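Local coordinates for protein CurH (Lyngbya majuscula, PDB 3KG7) that probably catalyses the dehydration of a beta-hydroxyacyl intermediate as the dehydratase domain of a module in curacin polyketide biosynthesis, at residues S181-E186 with F244-E249. Numbering follows the deposited sequence.
Sequences SLLEIE and FYAYVE
Leu182, Glu184 and Ile185 lie against the side chains of Phe244, Tyr245 and Tyr247 where two antiparallel strands of the double hotdog fold pair. Three hydrogen-bonded pairs, Ser181 with Val248, Leu183 with Ala246 and Ile185 with Phe244, alternate with two non-hydrogen-bonded ones. Six backbone hydrogen bonds result. Ile185 N to Phe244 O, at 2.8 Å, is one of them and runs nearly straight.

Leu182, Glu184, Tyr245 and Tyr247 share one face of the sheet. Helix 138-144 packs on this face through Ile138 and Leu141. Leu182 has CG anti to its own N (chi1 -173°), and its CD1 dips between the two tyrosines. Leu182 CD1 lies 3.8 Å from Tyr245 CB. It also touches the ring of Tyr247 at CD1. Leu182 CD2 lies near Tyr245 CD1. Glu184 is extended and runs alongside Tyr245, pointing the same way. Its CB and CG methylenes follow the CE1 side of the ring. Glu184 CG is 3.7 Å from Tyr245 CE1. The carboxylate stands almost perpendicular to the ring, at 89°. Glu184 OE2 also makes a weak, long ion pair with Arg243. Replacing Tyr245 with an alanine would probably open a gap beside Leu182 CD2 and leave the aliphatic part of Glu184 without its neighbour.

The other face carries Ser181, Leu183, Ile185, Phe244, Ala246 and Val248. It is covered in part by loop residues Cys208, Leu211 and Pro213. Ala246 is small enough for Ile185 CD1 to come within 3.8 Å of Ala246 CB. The end of the Phe244 side chain comes nearer the partner strand, with CG between N and the carbonyl carbon (chi1 63°). This sets one ring face under Ile185 CB in a CH-pi contact. Next to it, Ile185 CG2 sits 3.6 Å from Phe244 CZ, at the far end of the ring.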
loop_
_atom_site.group_PDB
_atom_site.type_symbol
_atom_site.label_atom_id
_atom_site.label_comp_id
_atom_site.label_asym_id
_atom_site.label_seq_id
_atom_site.Cartn_x
_atom_site.Cartn_y
_atom_site.Cartn_z
ATOM N N SER C 181 31.375 2.746 30.399
ATOM C CA SER C 181 31.685 3.689 29.319
ATOM C C SER C 181 30.587 4.736 29.176
ATOM O O SER C 181 29.425 4.466 29.483
ATOM C CB SER C 181 31.888 2.959 27.985
ATOM O OG SER C 181 30.667 2.460 27.462
ATOM N N LEU C 182 30.954 5.925 28.701
ATOM C CA LEU C 182 29.979 6.999 28.474
ATOM C C LEU C 182 30.263 7.820 27.213
ATOM O O LEU C 182 31.393 8.267 26.999
ATOM C CB LEU C 182 29.903 7.925 29.695
ATOM C CG LEU C 182 28.830 9.024 29.717
ATOM C CD1 LEU C 182 27.442 8.457 30.001
ATOM C CD2 LEU C 182 29.189 10.090 30.743
ATOM N N LEU C 183 29.227 8.019 26.398
ATOM C CA LEU C 183 29.311 8.852 25.193
ATOM C C LEU C 183 28.410 10.082 25.301
ATOM O O LEU C 183 27.231 9.969 25.647
ATOM C CB LEU C 183 28.906 8.052 23.946
ATOM C CG LEU C 183 29.807 6.936 23.408
ATOM C CD1 LEU C 183 29.072 6.078 22.388
ATOM C CD2 LEU C 183 31.073 7.502 22.799
ATOM N N GLU C 184 28.966 11.254 25.002
ATOM C CA GLU C 184 28.168 12.473 24.878
ATOM C C GLU C 184 27.787 12.658 23.412
ATOM O O GLU C 184 28.662 12.783 22.548
ATOM C CB GLU C 184 28.937 13.691 25.404
ATOM C CG GLU C 184 28.154 15.004 25.368
ATOM C CD GLU C 184 28.919 16.171 25.977
ATOM O OE1 GLU C 184 29.299 16.086 27.167
ATOM O OE2 GLU C 184 29.133 17.179 25.267
ATOM N N ILE C 185 26.485 12.672 23.140
ATOM C CA ILE C 185 25.978 12.645 21.771
ATOM C C ILE C 185 25.143 13.882 21.448
ATOM O O ILE C 185 24.286 14.280 22.239
ATOM C CB ILE C 185 25.179 11.351 21.513
ATOM C CG1 ILE C 185 26.118 10.144 21.572
ATOM C CG2 ILE C 185 24.472 11.400 20.172
ATOM C CD1 ILE C 185 25.422 8.841 21.895
ATOM N N GLU C 186 25.414 14.479 20.286
ATOM C CA GLU C 186 24.698 15.655 19.787
ATOM C C GLU C 186 24.360 15.475 18.303
ATOM O O GLU C 186 24.890 14.575 17.649
ATOM C CB GLU C 186 25.539 16.926 19.991
ATOM C CG GLU C 186 26.783 17.019 19.086
ATOM C CD GLU C 186 27.422 18.407 19.053
ATOM O OE1 GLU C 186 26.709 19.413 19.275
ATOM O OE2 GLU C 186 28.645 18.489 18.791
ATOM N N PHE C 244 22.507 14.468 24.618
ATOM C CA PHE C 244 22.241 13.391 25.577
ATOM C C PHE C 244 23.434 12.444 25.683
ATOM O O PHE C 244 24.455 12.646 25.021
ATOM C CB PHE C 244 20.979 12.616 25.193
ATOM C CG PHE C 244 21.077 11.904 23.869
ATOM C CD1 PHE C 244 21.383 10.548 23.817
ATOM C CD2 PHE C 244 20.851 12.587 22.670
ATOM C CE1 PHE C 244 21.471 9.880 22.589
ATOM C CE2 PHE C 244 20.936 11.926 21.442
ATOM C CZ PHE C 244 21.246 10.569 21.405
ATOM N N TYR C 245 23.291 11.407 26.504
ATOM C CA TYR C 245 24.388 10.489 26.796
ATOM C C TYR C 245 24.029 9.022 26.542
ATOM O O TYR C 245 22.863 8.624 26.646
ATOM C CB TYR C 245 24.858 10.677 28.246
ATOM C CG TYR C 245 25.356 12.077 28.558
ATOM C CD1 TYR C 245 26.700 12.414 28.390
ATOM C CD2 TYR C 245 24.481 13.065 29.025
ATOM C CE1 TYR C 245 27.161 13.692 28.668
ATOM C CE2 TYR C 245 24.934 14.352 29.307
ATOM C CZ TYR C 245 26.275 14.655 29.124
ATOM O OH TYR C 245 26.734 15.920 29.401
ATOM N N ALA C 246 25.040 8.228 26.201
ATOM C CA ALA C 246 24.891 6.781 26.098
ATOM C C ALA C 246 25.797 6.143 27.138
ATOM O O ALA C 246 27.008 6.377 27.139
ATOM C CB ALA C 246 25.245 6.299 24.703
ATOM N N TYR C 247 25.204 5.338 28.016
ATOM C CA TYR C 247 25.879 4.820 29.202
ATOM C C TYR C 247 25.878 3.290 29.195
ATOM O O TYR C 247 24.822 2.665 29.128
ATOM C CB TYR C 247 25.161 5.378 30.444
ATOM C CG TYR C 247 25.811 5.115 31.782
ATOM C CD1 TYR C 247 27.174 5.344 31.986
ATOM C CD2 TYR C 247 25.050 4.671 32.867
ATOM C CE1 TYR C 247 27.769 5.111 33.227
ATOM C CE2 TYR C 247 25.638 4.438 34.121
ATOM C CZ TYR C 247 26.993 4.660 34.284
ATOM O OH TYR C 247 27.581 4.429 35.502
ATOM N N VAL C 248 27.064 2.691 29.240
ATOM C CA VAL C 248 27.191 1.232 29.302
ATOM C C VAL C 248 27.757 0.841 30.667
ATOM O O VAL C 248 28.835 1.298 31.050
ATOM C CB VAL C 248 28.066 0.675 28.143
ATOM C CG1 VAL C 248 28.148 -0.850 28.195
ATOM C CG2 VAL C 248 27.519 1.128 26.799
ATOM N N GLU C 249 27.021 0.003 31.394
ATOM C CA GLU C 249 27.343 -0.311 32.793
ATOM C C GLU C 249 28.250 -1.528 32.979
ATOM O O GLU C 249 28.975 -1.607 33.971
ATOM C CB GLU C 249 26.062 -0.469 33.617
ATOM C CG GLU C 249 25.350 0.849 33.895
ATOM C CD GLU C 249 23.877 0.675 34.240
ATOM O OE1 GLU C 249 23.562 0.026 35.261
ATOM O OE2 GLU C 249 23.025 1.202 33.494
#